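Local coordinates for protein putative endo-1,4-beta-xylanase (Bacteroides thetaiotaomicron VPI-5482, PDB 5MSX) that probably hydrolyses glycosidic bonds of plant pectin as a calcium-binding GH43 glycoside hydrolase, consistent with an arabinofuranosidase role in breaking down rhamnogalacturonan II, at residues 197-202 against 214-219; 223-228 against 245-250. All blocks are in the same frame, centred on the assembly; numbering follows the deposited sequence. Where two conformers were deposited one is given.

Contact 1: 197-202 against 214-219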
ATOM      1  N   GLU C 197      -5.923 -34.812  11.515  1.00 31.79           N
ATOM      2  CA  GLU C 197      -6.662 -35.164  10.295  1.00 29.53           C
ATOM      3  C   GLU C 197      -6.860 -33.987   9.354  1.00 25.82           C
ATOM      4  O   GLU C 197      -6.519 -32.840   9.688  1.00 24.85           O
ATOM      5  CB  GLU C 197      -7.991 -35.862  10.626  1.00 35.73           C
ATOM      6  CG  GLU C 197      -8.960 -35.138  11.560  1.00 39.10           C
ATOM      7  CD  GLU C 197      -8.720 -35.436  13.043  1.00 42.16           C
ATOM      8  OE1 GLU C 197      -9.650 -35.919  13.736  1.00 47.77           O
ATOM      9  OE2 GLU C 197      -7.593 -35.199  13.523  1.00 42.51           O
ATOM     10  N   TYR C 198      -7.352 -34.274   8.152  1.00 21.41           N
ATOM     11  CA  TYR C 198      -7.643 -33.244   7.174  1.00 21.32           C
ATOM     12  C   TYR C 198      -8.357 -32.026   7.795  1.00 21.30           C
ATOM     13  O   TYR C 198      -9.402 -32.164   8.463  1.00 19.16           O
ATOM     14  CB  TYR C 198      -8.513 -33.790   6.038  1.00 20.93           C
ATOM     15  CG  TYR C 198      -8.897 -32.701   5.072  1.00 22.74           C
ATOM     16  CD1 TYR C 198      -7.942 -32.097   4.272  1.00 21.83           C
ATOM     17  CD2 TYR C 198     -10.212 -32.217   5.011  1.00 24.07           C
ATOM     18  CE1 TYR C 198      -8.270 -31.057   3.411  1.00 22.49           C
ATOM     19  CE2 TYR C 198     -10.548 -31.176   4.160  1.00 24.33           C
ATOM     20  CZ  TYR C 198      -9.580 -30.610   3.354  1.00 23.65           C
ATOM     21  OH  TYR C 198      -9.932 -29.588   2.511  1.00 23.34           O
ATOM     22  N   SER C 199      -7.830 -30.833   7.508  1.00 20.81           N
ATOM     23  CA  SER C 199      -8.370 -29.589   8.051  1.00 19.38           C
ATOM     24  C   SER C 199      -8.534 -28.503   7.011  1.00 19.81           C
ATOM     25  O   SER C 199      -7.719 -28.366   6.057  1.00 18.03           O
ATOM     26  CB  SER C 199      -7.441 -29.070   9.155  1.00 20.76           C
ATOM     27  OG  SER C 199      -7.851 -27.774   9.584  1.00 20.14           O
ATOM     28  N   GLU C 200      -9.581 -27.707   7.198  1.00 18.95           N
ATOM     29  CA  GLU C 200      -9.844 -26.567   6.309  1.00 19.87           C
ATOM     30  C   GLU C 200     -10.462 -25.415   7.101  1.00 17.42           C
ATOM     31  O   GLU C 200     -10.386 -25.404   8.320  1.00 16.42           O
ATOM     32  CB  GLU C 200     -10.705 -27.029   5.126  1.00 21.66           C
ATOM     33  CG  GLU C 200     -12.117 -27.478   5.456  1.00 25.08           C
ATOM     34  CD  GLU C 200     -12.844 -28.136   4.255  1.00 28.81           C
ATOM     35  OE1 GLU C 200     -12.252 -28.214   3.148  1.00 31.47           O
ATOM     36  OE2 GLU C 200     -14.016 -28.565   4.403  1.00 28.08           O
ATOM     37  N   GLY C 201     -11.031 -24.437   6.416  1.00 16.19           N
ATOM     38  CA  GLY C 201     -11.735 -23.338   7.085  1.00 15.75           C
ATOM     39  C   GLY C 201     -11.017 -22.656   8.246  1.00 15.00           C
ATOM     40  O   GLY C 201     -11.633 -22.407   9.275  1.00 16.27           O
ATOM     41  N   PRO C 202      -9.732 -22.322   8.080  1.00 13.62           N
ATOM     42  CA  PRO C 202      -9.042 -21.642   9.204  1.00 13.85           C
ATOM     43  C   PRO C 202      -9.702 -20.306   9.603  1.00 12.96           C
ATOM     44  O   PRO C 202     -10.215 -19.601   8.771  1.00 12.36           O
ATOM     45  CB  PRO C 202      -7.626 -21.407   8.664  1.00 13.47           C
ATOM     46  CG  PRO C 202      -7.747 -21.509   7.173  1.00 13.47           C
ATOM     47  CD  PRO C 202      -8.858 -22.473   6.897  1.00 13.58           C
ATOM     48  N   LEU C 214      -7.954 -21.363  14.887  1.00 14.84           N
ATOM     49  CA  LEU C 214      -9.041 -22.342  14.880  1.00 15.41           C
ATOM     50  C   LEU C 214      -9.032 -23.022  13.531  1.00 14.80           C
ATOM     51  O   LEU C 214      -8.894 -22.346  12.506  1.00 15.88           O
ATOM     52  CB  LEU C 214     -10.416 -21.639  15.058  1.00 15.81           C
ATOM     53  CG  LEU C 214     -10.813 -21.076  16.433  1.00 16.15           C
ATOM     54  CD1 LEU C 214      -9.824 -20.070  16.974  1.00 16.31           C
ATOM     55  CD2 LEU C 214     -12.192 -20.441  16.311  1.00 16.52           C
ATOM     56  N   TYR C 215      -9.227 -24.337  13.535  1.00 14.25           N
ATOM     57  CA  TYR C 215      -9.139 -25.145  12.332  1.00 14.84           C
ATOM     58  C   TYR C 215     -10.215 -26.249  12.372  1.00 14.31           C
ATOM     59  O   TYR C 215     -10.548 -26.762  13.442  1.00 13.48           O
ATOM     60  CB  TYR C 215      -7.713 -25.708  12.223  1.00 15.40           C
ATOM     61  CG  TYR C 215      -7.296 -26.629  13.359  1.00 16.47           C
ATOM     62  CD1 TYR C 215      -6.830 -26.122  14.563  1.00 16.80           C
ATOM     63  CD2 TYR C 215      -7.369 -28.012  13.220  1.00 17.57           C
ATOM     64  CE1 TYR C 215      -6.483 -26.963  15.608  1.00 17.40           C
ATOM     65  CE2 TYR C 215      -7.007 -28.869  14.262  1.00 18.37           C
ATOM     66  CZ  TYR C 215      -6.571 -28.349  15.442  1.00 18.18           C
ATOM     67  OH  TYR C 215      -6.237 -29.207  16.466  1.00 18.01           O
ATOM     68  N   THR C 216     -10.784 -26.588  11.226  1.00 14.05           N
ATOM     69  CA  THR C 216     -11.770 -27.682  11.175  1.00 14.36           C
ATOM     70  C   THR C 216     -11.116 -29.035  11.165  1.00 15.30           C
ATOM     71  O   THR C 216      -9.949 -29.181  10.759  1.00 15.16           O
ATOM     72  CB  THR C 216     -12.738 -27.628   9.954  1.00 14.42           C
ATOM     73  OG1 THR C 216     -12.064 -27.990   8.716  1.00 13.50           O
ATOM     74  CG2 THR C 216     -13.389 -26.286   9.864  1.00 14.63           C
ATOM     75  N   ILE C 217     -11.874 -29.991  11.695  1.00 16.24           N
ATOM     76  CA  ILE C 217     -11.606 -31.417  11.649  0.50 17.65           C
ATOM     77  C   ILE C 217     -12.904 -32.118  11.158  1.00 18.47           C
ATOM     78  O   ILE C 217     -14.001 -31.657  11.470  1.00 17.81           O
ATOM     79  CB  ILE C 217     -11.210 -31.868  13.070  0.50 18.39           C
ATOM     80  CG1 ILE C 217      -9.793 -31.384  13.404  0.50 19.12           C
ATOM     81  CG2 ILE C 217     -11.324 -33.360  13.271  0.50 18.93           C
ATOM     82  CD1 ILE C 217      -8.776 -31.613  12.304  0.50 18.94           C
ATOM     83  N   GLY C 218     -12.776 -33.224  10.413  1.00 20.30           N
ATOM     84  CA  GLY C 218     -13.934 -33.963   9.896  1.00 18.94           C
ATOM     85  C   GLY C 218     -14.608 -33.247   8.751  1.00 19.99           C
ATOM     86  O   GLY C 218     -14.055 -32.333   8.132  1.00 20.19           O
ATOM     87  N   GLY C 219     -15.825 -33.679   8.474  1.00 20.01           N
ATOM     88  CA  GLY C 219     -16.655 -33.126   7.408  1.00 19.44           C
ATOM     89  C   GLY C 219     -18.085 -33.649   7.595  1.00 19.19           C
ATOM     90  O   GLY C 219     -18.308 -34.561   8.394  1.00 18.19           O
TER
HETATM   91  O   HOH W   1     -12.071 -30.618   8.017  1.00 20.55           O
HETATM   92  O   HOH W   2     -10.838 -34.382   8.727  1.00 23.28           O
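Thr-216 and Glu-200 exchange two hydrogen bonds where the loop carrying the predicted proton donor settles on the end of strand 210-217, within a four-stranded antiparallel blade of the five-bladed beta-propeller characteristic of GH43. The tight part lies here. Thr-216 N-H meets Glu-200 O nearly straight (3.2 Å, 165° at the hydrogen), and Thr-216 OG1, set between its own backbone N and carbonyl carbon (chi1 73°), receives Glu-200 N at 2.9 Å. Beside them the small Ser-199 tucks in at the edge of the Tyr-215 ring and gives its OG proton to a lone pair of Thr-216 O, in the carbonyl plane, at 2.8 Å. Replacing Thr-216 with a valine would probably leave Glu-200 N without its acceptor and let the loop bearing the acid shift. The CB bond of Glu-200 points away from the strand; its extended side chain touches Asp-154, predicted to tune it, and Tyr-198 OH reaches Glu-200 OE1 from above the carboxylate plane.

The other end is looser and wetter. Tyr-198 O stays 4.0 Å from Gly-218 N, and a water spans that pair; Gly-218, with positive phi, suits the turn leaving the strand. The exposed, bent Glu-197 crosses Ile-217 at about a right angle, a doubtful packing because the isoleucine has two conformers. A second water takes the proton of Thr-216 OG1 at 2.7 Å and donates to both Tyr-198 O and Gly-218 O.

Contact 2: 223-228 against 245-250. With EDO (1,2-ethanediol), chain B.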
ATOM      1  N   TYR C 223     -18.141 -32.646  11.160  1.00 18.44           N
ATOM      2  CA  TYR C 223     -17.420 -31.362  11.223  1.00 17.67           C
ATOM      3  C   TYR C 223     -17.287 -30.889  12.686  1.00 17.30           C
ATOM      4  O   TYR C 223     -18.265 -30.947  13.451  1.00 17.28           O
ATOM      5  CB  TYR C 223     -18.181 -30.310  10.441  1.00 20.09           C
ATOM      6  CG  TYR C 223     -17.541 -29.696   9.223  1.00 20.43           C
ATOM      7  CD1 TYR C 223     -16.165 -29.408   9.186  1.00 22.60           C
ATOM      8  CD2 TYR C 223     -18.322 -29.285   8.148  1.00 20.39           C
ATOM      9  CE1 TYR C 223     -15.593 -28.774   8.090  1.00 22.23           C
ATOM     10  CE2 TYR C 223     -17.749 -28.623   7.046  1.00 21.11           C
ATOM     11  CZ  TYR C 223     -16.384 -28.371   7.040  1.00 20.76           C
ATOM     12  OH  TYR C 223     -15.783 -27.726   6.002  1.00 21.48           O
ATOM     13  N   GLN C 224     -16.070 -30.527  13.083  1.00 15.30           N
ATOM     14  CA  GLN C 224     -15.781 -29.886  14.360  1.00 16.35           C
ATOM     15  C   GLN C 224     -14.763 -28.758  14.141  1.00 15.25           C
ATOM     16  O   GLN C 224     -13.993 -28.761  13.148  1.00 14.20           O
ATOM     17  CB  GLN C 224     -15.192 -30.869  15.350  1.00 16.99           C
ATOM     18  CG  GLN C 224     -16.045 -32.094  15.622  1.00 18.00           C
ATOM     19  CD  GLN C 224     -15.322 -33.119  16.492  1.00 19.40           C
ATOM     20  OE1 GLN C 224     -14.308 -33.635  16.109  1.00 20.87           O
ATOM     21  NE2 GLN C 224     -15.836 -33.379  17.663  1.00 19.80           N
ATOM     22  N   TYR C 225     -14.777 -27.792  15.047  1.00 14.76           N
ATOM     23  CA  TYR C 225     -13.666 -26.835  15.152  1.00 13.98           C
ATOM     24  C   TYR C 225     -12.864 -27.183  16.392  1.00 14.24           C
ATOM     25  O   TYR C 225     -13.411 -27.432  17.483  1.00 13.20           O
ATOM     26  CB  TYR C 225     -14.147 -25.373  15.196  1.00 13.13           C
ATOM     27  CG  TYR C 225     -14.144 -24.633  13.887  1.00 12.53           C
ATOM     28  CD1 TYR C 225     -12.961 -24.171  13.333  1.00 12.78           C
ATOM     29  CD2 TYR C 225     -15.335 -24.389  13.176  1.00 12.92           C
ATOM     30  CE1 TYR C 225     -12.940 -23.479  12.121  1.00 12.54           C
ATOM     31  CE2 TYR C 225     -15.327 -23.701  11.960  1.00 12.11           C
ATOM     32  CZ  TYR C 225     -14.112 -23.231  11.443  1.00 12.92           C
ATOM     33  OH  TYR C 225     -14.060 -22.544  10.239  1.00 11.53           O
ATOM     34  N   ALA C 226     -11.547 -27.177  16.196  1.00 14.38           N
ATOM     35  CA  ALA C 226     -10.569 -27.252  17.267  1.00 15.04           C
ATOM     36  C   ALA C 226      -9.694 -26.011  17.197  1.00 15.33           C
ATOM     37  O   ALA C 226      -9.832 -25.198  16.259  1.00 15.58           O
ATOM     38  CB  ALA C 226      -9.745 -28.511  17.120  1.00 15.24           C
ATOM     39  N   TYR C 227      -8.819 -25.817  18.185  1.00 14.90           N
ATOM     40  CA  TYR C 227      -7.950 -24.640  18.177  1.00 15.10           C
ATOM     41  C   TYR C 227      -6.675 -24.838  18.987  1.00 15.11           C
ATOM     42  O   TYR C 227      -6.556 -25.774  19.761  1.00 14.06           O
ATOM     43  CB  TYR C 227      -8.683 -23.363  18.640  1.00 15.03           C
ATOM     44  CG  TYR C 227      -8.722 -23.194  20.121  1.00 15.87           C
ATOM     45  CD1 TYR C 227      -9.493 -24.038  20.913  1.00 15.67           C
ATOM     46  CD2 TYR C 227      -7.980 -22.199  20.762  1.00 16.50           C
ATOM     47  CE1 TYR C 227      -9.555 -23.892  22.286  1.00 16.45           C
ATOM     48  CE2 TYR C 227      -8.025 -22.059  22.146  1.00 16.32           C
ATOM     49  CZ  TYR C 227      -8.828 -22.906  22.898  1.00 17.39           C
ATOM     50  OH  TYR C 227      -8.902 -22.773  24.277  1.00 17.65           O
ATOM     51  N   VAL C 228      -5.722 -23.955  18.691  1.00 15.55           N
ATOM     52  CA  VAL C 228      -4.486 -23.747  19.417  1.00 16.33           C
ATOM     53  C   VAL C 228      -4.257 -22.239  19.619  1.00 17.92           C
ATOM     54  O   VAL C 228      -4.910 -21.390  18.972  1.00 17.68           O
ATOM     55  CB  VAL C 228      -3.265 -24.376  18.682  1.00 16.08           C
ATOM     56  CG1 VAL C 228      -3.412 -25.880  18.622  1.00 16.48           C
ATOM     57  CG2 VAL C 228      -3.060 -23.822  17.267  1.00 16.01           C
ATOM     58  N   ILE C 245     -11.660 -28.703  21.658  1.00 21.30           N
ATOM     59  CA  ILE C 245     -12.779 -28.814  20.723  1.00 22.06           C
ATOM     60  C   ILE C 245     -13.817 -27.756  21.087  1.00 21.54           C
ATOM     61  O   ILE C 245     -14.438 -27.816  22.128  1.00 20.29           O
ATOM     62  CB  ILE C 245     -13.438 -30.195  20.740  1.00 22.97           C
ATOM     63  CG1 ILE C 245     -12.435 -31.287  20.314  1.00 26.00           C
ATOM     64  CG2 ILE C 245     -14.648 -30.220  19.824  1.00 23.64           C
ATOM     65  CD1 ILE C 245     -12.196 -31.429  18.833  1.00 28.60           C
ATOM     66  N   ILE C 246     -14.008 -26.795  20.207  1.00 21.53           N
ATOM     67  CA  ILE C 246     -14.894 -25.696  20.525  1.00 22.99           C
ATOM     68  C   ILE C 246     -16.262 -25.760  19.851  1.00 20.24           C
ATOM     69  O   ILE C 246     -17.144 -25.092  20.314  1.00 19.75           O
ATOM     70  CB  ILE C 246     -14.229 -24.326  20.373  1.00 25.64           C
ATOM     71  CG1 ILE C 246     -13.800 -24.058  18.946  1.00 27.30           C
ATOM     72  CG2 ILE C 246     -13.036 -24.218  21.326  1.00 28.85           C
ATOM     73  CD1 ILE C 246     -12.986 -22.792  18.817  1.00 29.50           C
ATOM     74  N   SER C 247     -16.429 -26.537  18.784  1.00 18.44           N
ATOM     75  CA  SER C 247     -17.747 -26.788  18.202  1.00 18.53           C
ATOM     76  C   SER C 247     -17.816 -28.212  17.756  1.00 18.29           C
ATOM     77  O   SER C 247     -16.839 -28.740  17.234  1.00 19.65           O
ATOM     78  CB  SER C 247     -18.083 -25.845  17.047  1.00 18.95           C
ATOM     79  OG  SER C 247     -17.357 -26.134  15.876  1.00 18.80           O
ATOM     80  N   THR C 248     -18.952 -28.846  18.013  1.00 18.36           N
ATOM     81  CA  THR C 248     -19.168 -30.250  17.685  1.00 18.41           C
ATOM     82  C   THR C 248     -20.671 -30.538  17.672  1.00 18.09           C
ATOM     83  O   THR C 248     -21.440 -29.780  18.250  1.00 18.55           O
ATOM     84  CB  THR C 248     -18.433 -31.189  18.683  1.00 19.49           C
ATOM     85  OG1 THR C 248     -18.471 -32.523  18.178  1.00 21.56           O
ATOM     86  CG2 THR C 248     -19.079 -31.177  20.104  1.00 20.13           C
ATOM     87  N   THR C 249     -21.084 -31.612  17.008  1.00 17.28           N
ATOM     88  CA  THR C 249     -22.495 -32.025  16.988  1.00 17.83           C
ATOM     89  C   THR C 249     -23.099 -32.048  18.404  1.00 17.88           C
ATOM     90  O   THR C 249     -22.463 -32.524  19.351  1.00 17.59           O
ATOM     91  CB  THR C 249     -22.668 -33.389  16.285  1.00 17.82           C
ATOM     92  OG1 THR C 249     -22.425 -33.214  14.883  1.00 15.83           O
ATOM     93  CG2 THR C 249     -24.107 -33.998  16.516  1.00 17.97           C
ATOM     94  N   ASN C 250     -24.274 -31.431  18.540  1.00 19.30           N
ATOM     95  CA  ASN C 250     -25.083 -31.490  19.767  1.00 20.24           C
ATOM     96  C   ASN C 250     -26.371 -32.257  19.415  1.00 21.59           C
ATOM     97  O   ASN C 250     -27.331 -31.702  18.813  1.00 19.43           O
ATOM     98  CB  ASN C 250     -25.387 -30.093  20.260  1.00 20.99           C
ATOM     99  CG  ASN C 250     -26.148 -30.091  21.585  1.00 22.81           C
ATOM    100  OD1 ASN C 250     -27.011 -30.938  21.828  1.00 22.31           O
ATOM    101  ND2 ASN C 250     -25.864 -29.105  22.417  1.00 23.27           N
TER
HETATM  102  C1  EDO B 509     -12.042 -32.846  24.540  1.00 42.67           C
HETATM  103  O1  EDO B 509     -12.103 -32.424  25.899  1.00 44.98           O
HETATM  104  C2  EDO B 509     -11.482 -31.704  23.729  1.00 41.44           C
HETATM  105  O2  EDO B 509     -12.257 -30.505  23.892  1.00 39.28           O
HETATM  106  O   HOH W   3     -19.430 -32.958  14.999  1.00 17.86           O
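With CG anti to the carbonyl carbon (chi1 -57°) and the chain extended beyond it, Gln-224 runs alongside Thr-248, whose OG1 lies anti to its backbone N (chi1 -169°). NE2 therefore delivers a proton to OG1 at 2.8 Å, close to the amide plane; a long amide suits this partly exposed position because it reaches the hydroxyl. Strands 224-228 and 245-247 pair antiparallel through a classic beta bulge, in which Ile-246 and Ser-247 sit opposite the single Tyr-225. Tyr-225 O accepts Ile-246 N at 2.9 Å and, weakly, Ser-247 N, while Tyr-225 N donates to Ser-247 O at 3.2 Å. Ser-247 is small enough for its OG to sit at the edge of the Tyr-225 ring, in plane; OG also takes a weak bond from Tyr-225 N, its stronger partner being Pro-258 O. Ile-246 lays CG2 against Tyr-227 CD1 at 3.6 Å, crossing that side chain at about a right angle; on the other side of the pair Ile-245 CD1 reaches Ala-226 CB. Ile-245 N donates to O2 of a 1,2-ethanediol, probably from the crystallisation liquor, at 2.9 Å. One carbonyl shared by two N-H groups implies an irregular pairing, supplemented by the amide-hydroxyl bond and isoleucine packing.

Overall arrangement
Contact 1 closes before contact 2 opens along the chain, and their centres lie about 9 Å apart in one antiparallel sheet ordered 203-207, 210-217, 224-230, 245-247. Strands 210-217 and 224-230 are neighbours, so contact 1 sets the loop with the predicted proton donor on one inner strand and contact 2 adds the outermost strand 245-247 to the next. Two tyrosines connect them: Tyr-225 OH to Gly-201 O at 2.6 Å, and Tyr-223 OH to Glu-200 OE2, a weak bond. Leu-214 CD2 also packs on Ile-246 CD1. The predicted proton donor thus has its backbone bonded to one inner strand and its carboxylate beside a tyrosine that leads into the next, near His-260 and a bound calcium ion.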